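Side-chain contacts in Rik1-associated factor 1 (Schizosaccharomyces pombe, PDB 4O9D), which forms part of the Clr4 methyltransferase complex, which ubiquitylates and methylates histone H3 to establish heterochromatin: residues E15-F18 and F19-P22; N170-P174 and E175-K179. All blocks are in the same frame, centred on the assembly; numbering follows the deposited sequence.

Both contacts lie at the periphery of the WD-repeat beta-propeller of this heterochromatin factor, on opposite sides of the chain's centre. Their centres are 45 Å apart and their nearest atoms about 34 Å, so neither touches the other. Contact 1 comes first along the chain, in the turn that leads into strand 21-26, an outermost strand of the sheet with 382-387, 393-398 and 403-407. It thus delivers the N-terminal strand to a blade made otherwise of late strands, the Velcro closure of WD propellers. Contact 2 spans the end of strand 165-171, an outermost strand of the sheet with 133-138, 144-148 and 153-158, and helix 174-178, in the connection to strand 182-189 of the neighbouring sheet.

Contact 1 (E15-F18 and F19-P22); sequences ESVF and FLKP
The turn that leads into strand 21-26 of the beta-propeller closes on the carbonyl of Ser16. Ser16 O takes the backbone N-H of Phe19 at 2.7 Å, the donor standing about 51° out of the carbonyl plane, and a weak second bond from Leu20 N at 3.1 Å. Two N-H groups thus draw residues 16 to 20 into a compact, helix-like turn, although no regular helix is formed. The Leu20 side chain folds back under it: CG lies 3.6 Å from Ser16 O, and CD1 rests 4.4 Å from Val17 CG2. Both residues lean on Phe387 of strand 382-387 and Phe375 of strand 371-377, which joins the turn to two sheets. Lys21 curls the other way. With CG anti to its carbonyl carbon and the chain bent at chi2 (-59°), its ammonium returns to Phe18 O, where NZ sits 3.3 Å away nearly on the line of the carbonyl bond. The Phe19 ring lies beside the start of the turn, its CD2 3.8 Å from Glu15 O. Ser16 OG is held by Gln345 and the carbonyl of Ala391, while the Glu15 carboxylate binds the backbone N of Asn349. Backbone bonding of Lys21 with Ser407 sets strand 21-26 against 403-407, as the outer strand of a blade built from both chain ends: the Velcro closure of WD-repeat propellers.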
ATOM      1  N   GLU A  15      -3.299 -16.922 -16.857  1.00 53.51           N
ATOM      2  CA  GLU A  15      -3.536 -15.670 -16.145  1.00 48.39           C
ATOM      3  C   GLU A  15      -4.836 -15.734 -15.351  1.00 44.80           C
ATOM      4  O   GLU A  15      -5.933 -15.692 -15.915  1.00 47.87           O
ATOM      5  CB  GLU A  15      -3.575 -14.504 -17.124  1.00 46.47           C
ATOM      6  CG  GLU A  15      -2.378 -14.456 -18.045  1.00 47.54           C
ATOM      7  CD  GLU A  15      -1.172 -13.783 -17.417  1.00 42.91           C
ATOM      8  OE1 GLU A  15      -1.306 -13.193 -16.314  1.00 46.75           O
ATOM      9  OE2 GLU A  15      -0.091 -13.834 -18.038  1.00 38.93           O
ATOM     10  N   SER A  16      -4.692 -15.819 -14.032  1.00 47.28           N
ATOM     11  CA  SER A  16      -5.807 -16.078 -13.133  1.00 43.45           C
ATOM     12  C   SER A  16      -6.904 -15.025 -13.253  1.00 42.41           C
ATOM     13  O   SER A  16      -8.065 -15.309 -12.960  1.00 42.07           O
ATOM     14  CB  SER A  16      -5.314 -16.156 -11.677  1.00 46.95           C
ATOM     15  OG  SER A  16      -5.356 -14.890 -11.019  1.00 41.75           O
ATOM     16  N   VAL A  17      -6.556 -13.821 -13.702  1.00 36.82           N
ATOM     17  CA  VAL A  17      -7.520 -12.731 -13.671  1.00 35.57           C
ATOM     18  C   VAL A  17      -8.752 -13.013 -14.543  1.00 41.64           C
ATOM     19  O   VAL A  17      -9.850 -12.553 -14.229  1.00 37.85           O
ATOM     20  CB  VAL A  17      -6.873 -11.390 -14.040  1.00 39.47           C
ATOM     21  CG1 VAL A  17      -6.581 -11.320 -15.526  1.00 40.69           C
ATOM     22  CG2 VAL A  17      -7.759 -10.237 -13.578  1.00 35.50           C
ATOM     23  N   PHE A  18      -8.594 -13.787 -15.613  1.00 38.97           N
ATOM     24  CA  PHE A  18      -9.762 -14.153 -16.415  1.00 45.94           C
ATOM     25  C   PHE A  18     -10.680 -15.115 -15.646  1.00 45.12           C
ATOM     26  O   PHE A  18     -11.890 -15.182 -15.904  1.00 45.98           O
ATOM     27  CB  PHE A  18      -9.332 -14.795 -17.737  1.00 41.19           C
ATOM     28  CG  PHE A  18      -8.453 -13.919 -18.580  1.00 44.15           C
ATOM     29  CD1 PHE A  18      -8.831 -12.622 -18.882  1.00 38.18           C
ATOM     30  CD2 PHE A  18      -7.241 -14.395 -19.067  1.00 48.64           C
ATOM     31  CE1 PHE A  18      -8.021 -11.809 -19.662  1.00 43.03           C
ATOM     32  CE2 PHE A  18      -6.421 -13.589 -19.853  1.00 50.66           C
ATOM     33  CZ  PHE A  18      -6.818 -12.296 -20.159  1.00 46.23           C
ATOM     34  N   PHE A  19     -10.106 -15.850 -14.697  1.00 42.89           N
ATOM     35  CA  PHE A  19     -10.842 -16.911 -14.003  1.00 42.22           C
ATOM     36  C   PHE A  19     -11.454 -16.459 -12.690  1.00 40.89           C
ATOM     37  O   PHE A  19     -12.226 -17.194 -12.085  1.00 38.57           O
ATOM     38  CB  PHE A  19      -9.931 -18.111 -13.764  1.00 39.13           C
ATOM     39  CG  PHE A  19      -9.407 -18.709 -15.032  1.00 51.54           C
ATOM     40  CD1 PHE A  19     -10.292 -19.182 -15.995  1.00 55.37           C
ATOM     41  CD2 PHE A  19      -8.046 -18.780 -15.283  1.00 52.59           C
ATOM     42  CE1 PHE A  19      -9.834 -19.720 -17.178  1.00 53.59           C
ATOM     43  CE2 PHE A  19      -7.575 -19.325 -16.476  1.00 56.43           C
ATOM     44  CZ  PHE A  19      -8.473 -19.793 -17.421  1.00 53.31           C
ATOM     45  N   LEU A  20     -11.105 -15.252 -12.255  1.00 40.91           N
ATOM     46  CA  LEU A  20     -11.676 -14.672 -11.049  1.00 39.14           C
ATOM     47  C   LEU A  20     -13.141 -14.310 -11.301  1.00 42.94           C
ATOM     48  O   LEU A  20     -13.472 -13.602 -12.259  1.00 38.07           O
ATOM     49  CB  LEU A  20     -10.859 -13.440 -10.612  1.00 33.22           C
ATOM     50  CG  LEU A  20      -9.445 -13.749 -10.059  1.00 37.53           C
ATOM     51  CD1 LEU A  20      -8.578 -12.497  -9.878  1.00 31.28           C
ATOM     52  CD2 LEU A  20      -9.546 -14.494  -8.742  1.00 35.83           C
ATOM     53  N   LYS A  21     -14.031 -14.811 -10.453  1.00 38.30           N
ATOM     54  CA  LYS A  21     -15.444 -14.469 -10.583  1.00 39.47           C
ATOM     55  C   LYS A  21     -15.925 -13.760  -9.320  1.00 35.50           C
ATOM     56  O   LYS A  21     -15.369 -13.952  -8.249  1.00 31.90           O
ATOM     57  CB  LYS A  21     -16.274 -15.726 -10.843  1.00 42.18           C
ATOM     58  CG  LYS A  21     -15.915 -16.461 -12.137  1.00 45.87           C
ATOM     59  CD  LYS A  21     -16.094 -15.574 -13.380  1.00 48.81           C
ATOM     60  CE  LYS A  21     -15.625 -16.274 -14.656  1.00 56.26           C
ATOM     61  NZ  LYS A  21     -15.168 -15.313 -15.724  1.00 54.24           N
ATOM     62  N   PRO A  22     -16.961 -12.925  -9.444  1.00 38.38           N
ATOM     63  CA  PRO A  22     -17.485 -12.283  -8.235  1.00 34.11           C
ATOM     64  C   PRO A  22     -17.741 -13.303  -7.141  1.00 37.88           C
ATOM     65  O   PRO A  22     -18.174 -14.423  -7.424  1.00 39.90           O
ATOM     66  CB  PRO A  22     -18.801 -11.652  -8.704  1.00 37.18           C
ATOM     67  CG  PRO A  22     -19.079 -12.251 -10.027  1.00 41.93           C
ATOM     68  CD  PRO A  22     -17.775 -12.624 -10.628  1.00 36.45           C
TER

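Contact 2 (N170-P174 and E175-K179); sequences NLIYP and EALEK. With EDO (1,2-ethanediol), chain F.
Pro174 O accepts the backbone N-H of Glu178 at 2.8 Å, and Tyr173 O takes Leu177 N at 3.0 Å. Together they set the short helix 174-178, little more than one turn, which starts the connection between two propeller sheets. Tyr173 occupies the N-cap position and Pro174 the first helical position, where its lack of an N-H costs no helical bond. The phenol ring swings back beneath the helix because CG is anti to the backbone nitrogen (chi1 176°). Ala176 N then stands over the centre of one ring face, 4.0 Å above its plane, and Ala176 CB packs against Tyr173 CD2 at 3.7 Å. Glu175, bent at chi2 (83°), brings its carboxylate to the ring edge, where OE1 approaches Tyr173 CE1 at 3.2 Å; the two planes are inclined by 52°. This negative oxygen near the positively polarised ring hydrogens is likely to be mildly favourable. Beyond the helix, the ring stacks with Phe225 and touches Tyr203, Ala216 and Phe218, so it fastens the helix start to the next sheet. Replaced by an alanine, Tyr173 would probably leave a gap beneath Ala176 and deprive Phe225 of its stacking partner. At the strand end, Asn170 OD1 accepts a hydrogen bond from O2 of a bound 1,2-ethanediol (2.8 Å), probably from the crystallisation liquor. On another side of the turn, Leu177 reaches back to Ile172, and both touch Tyr152. There the CG2 branch of Ile172, rather than its longer CG1 arm, meets Leu177 CD1 at 3.7 Å.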
ATOM      1  N   ASN A 170      14.530   3.667  16.947  1.00 28.22           N
ATOM      2  CA  ASN A 170      14.201   4.852  16.167  1.00 24.61           C
ATOM      3  C   ASN A 170      15.117   4.906  14.951  1.00 27.04           C
ATOM      4  O   ASN A 170      16.329   4.625  15.062  1.00 26.61           O
ATOM      5  CB  ASN A 170      14.403   6.128  16.992  1.00 29.98           C
ATOM      6  CG  ASN A 170      13.424   6.257  18.144  1.00 31.62           C
ATOM      7  OD1 ASN A 170      12.375   5.622  18.166  1.00 37.37           O
ATOM      8  ND2 ASN A 170      13.768   7.093  19.108  1.00 34.68           N
ATOM      9  N   LEU A 171      14.531   5.225  13.793  1.00 26.09           N
ATOM     10  CA  LEU A 171      15.284   5.456  12.579  1.00 24.20           C
ATOM     11  C   LEU A 171      15.231   6.955  12.274  1.00 25.56           C
ATOM     12  O   LEU A 171      14.195   7.493  11.841  1.00 22.62           O
ATOM     13  CB  LEU A 171      14.704   4.649  11.386  1.00 23.98           C
ATOM     14  CG  LEU A 171      14.588   3.124  11.546  1.00 26.85           C
ATOM     15  CD1 LEU A 171      13.796   2.508  10.339  1.00 23.24           C
ATOM     16  CD2 LEU A 171      15.941   2.471  11.696  1.00 19.51           C
ATOM     17  N   ILE A 172      16.373   7.606  12.464  1.00 21.23           N
ATOM     18  CA  ILE A 172      16.447   9.059  12.561  1.00 25.16           C
ATOM     19  C   ILE A 172      17.369   9.571  11.470  1.00 24.37           C
ATOM     20  O   ILE A 172      18.495   9.108  11.350  1.00 22.20           O
ATOM     21  CB  ILE A 172      16.993   9.474  13.977  1.00 31.99           C
ATOM     22  CG1 ILE A 172      16.022   9.027  15.080  1.00 32.56           C
ATOM     23  CG2 ILE A 172      17.217  10.974  14.093  1.00 32.37           C
ATOM     24  CD1 ILE A 172      16.566   9.275  16.490  1.00 32.88           C
ATOM     25  N   TYR A 173      16.871  10.479  10.633  1.00 23.82           N
ATOM     26  CA  TYR A 173      17.714  11.112   9.618  1.00 24.67           C
ATOM     27  C   TYR A 173      17.645  12.591   9.960  1.00 22.31           C
ATOM     28  O   TYR A 173      16.688  13.272   9.596  1.00 24.38           O
ATOM     29  CB  TYR A 173      17.191  10.804   8.212  1.00 26.01           C
ATOM     30  CG  TYR A 173      17.919  11.474   7.049  1.00 24.24           C
ATOM     31  CD1 TYR A 173      19.110  12.160   7.235  1.00 24.76           C
ATOM     32  CD2 TYR A 173      17.376  11.424   5.758  1.00 29.36           C
ATOM     33  CE1 TYR A 173      19.757  12.766   6.164  1.00 30.07           C
ATOM     34  CE2 TYR A 173      18.003  12.029   4.685  1.00 26.74           C
ATOM     35  CZ  TYR A 173      19.194  12.693   4.886  1.00 30.67           C
ATOM     36  OH  TYR A 173      19.815  13.295   3.818  1.00 32.81           O
ATOM     37  N   PRO A 174      18.627  13.079  10.741  1.00 30.74           N
ATOM     38  CA  PRO A 174      18.545  14.422  11.323  1.00 26.64           C
ATOM     39  C   PRO A 174      18.305  15.535  10.320  1.00 27.67           C
ATOM     40  O   PRO A 174      17.521  16.432  10.610  1.00 28.97           O
ATOM     41  CB  PRO A 174      19.914  14.603  12.002  1.00 32.73           C
ATOM     42  CG  PRO A 174      20.409  13.226  12.266  1.00 31.73           C
ATOM     43  CD  PRO A 174      19.873  12.383  11.126  1.00 30.34           C
ATOM     44  N   GLU A 175      18.953  15.480   9.158  1.00 29.34           N
ATOM     45  CA  GLU A 175      18.778  16.518   8.143  1.00 31.57           C
ATOM     46  C   GLU A 175      17.317  16.577   7.616  1.00 34.54           C
ATOM     47  O   GLU A 175      16.730  17.659   7.461  1.00 31.61           O
ATOM     48  CB  GLU A 175      19.772  16.308   6.995  1.00 33.28           C
ATOM     49  CG  GLU A 175      21.217  16.632   7.368  1.00 43.38           C
ATOM     50  CD  GLU A 175      21.940  15.491   8.090  1.00 39.62           C
ATOM     51  OE1 GLU A 175      21.316  14.452   8.433  1.00 28.62           O
ATOM     52  OE2 GLU A 175      23.158  15.637   8.296  1.00 38.86           O
ATOM     53  N   ALA A 176      16.718  15.415   7.376  1.00 28.62           N
ATOM     54  CA  ALA A 176      15.293  15.367   7.067  1.00 25.88           C
ATOM     55  C   ALA A 176      14.494  16.021   8.190  1.00 30.61           C
ATOM     56  O   ALA A 176      13.614  16.854   7.953  1.00 29.90           O
ATOM     57  CB  ALA A 176      14.850  13.924   6.880  1.00 27.44           C
ATOM     58  N   LEU A 177      14.803  15.663   9.433  1.00 30.85           N
ATOM     59  CA  LEU A 177      14.034  16.217  10.543  1.00 30.08           C
ATOM     60  C   LEU A 177      14.189  17.736  10.636  1.00 30.00           C
ATOM     61  O   LEU A 177      13.218  18.432  10.908  1.00 31.86           O
ATOM     62  CB  LEU A 177      14.422  15.549  11.852  1.00 26.66           C
ATOM     63  CG  LEU A 177      13.932  14.111  12.014  1.00 29.59           C
ATOM     64  CD1 LEU A 177      14.684  13.434  13.139  1.00 34.06           C
ATOM     65  CD2 LEU A 177      12.456  14.074  12.295  1.00 26.93           C
ATOM     66  N   GLU A 178      15.397  18.250  10.403  1.00 29.27           N
ATOM     67  CA  GLU A 178      15.613  19.708  10.401  1.00 31.97           C
ATOM     68  C   GLU A 178      14.692  20.390   9.408  1.00 36.04           C
ATOM     69  O   GLU A 178      14.200  21.496   9.647  1.00 37.98           O
ATOM     70  CB  GLU A 178      17.051  20.050   9.997  1.00 31.94           C
ATOM     71  CG  GLU A 178      18.127  19.729  11.027  1.00 43.36           C
ATOM     72  CD  GLU A 178      19.521  19.987  10.465  1.00 52.00           C
ATOM     73  OE1 GLU A 178      19.608  20.768   9.489  1.00 52.54           O
ATOM     74  OE2 GLU A 178      20.519  19.407  10.969  1.00 46.67           O
ATOM     75  N   LYS A 179      14.490  19.732   8.269  1.00 32.76           N
ATOM     76  CA  LYS A 179      13.679  20.292   7.193  1.00 32.48           C
ATOM     77  C   LYS A 179      12.179  20.062   7.394  1.00 30.24           C
ATOM     78  O   LYS A 179      11.381  20.473   6.560  1.00 34.96           O
ATOM     79  CB  LYS A 179      14.139  19.716   5.847  1.00 32.42           C
ATOM     80  CG  LYS A 179      15.540  20.198   5.440  1.00 32.99           C
ATOM     81  CD  LYS A 179      16.026  19.472   4.209  1.00 35.85           C
ATOM     82  CE  LYS A 179      17.259  20.130   3.623  1.00 39.81           C
ATOM     83  NZ  LYS A 179      17.761  19.330   2.474  1.00 39.38           N
TER
HETATM   84  C1  EDO F 704      12.733   4.018  22.397  1.00 35.54           C
HETATM   85  O1  EDO F 704      12.210   5.356  22.347  1.00 40.18           O
HETATM   86  C2  EDO F 704      12.814   3.528  20.954  1.00 31.21           C
HETATM   87  O2  EDO F 704      11.625   3.941  20.259  1.00 36.73           O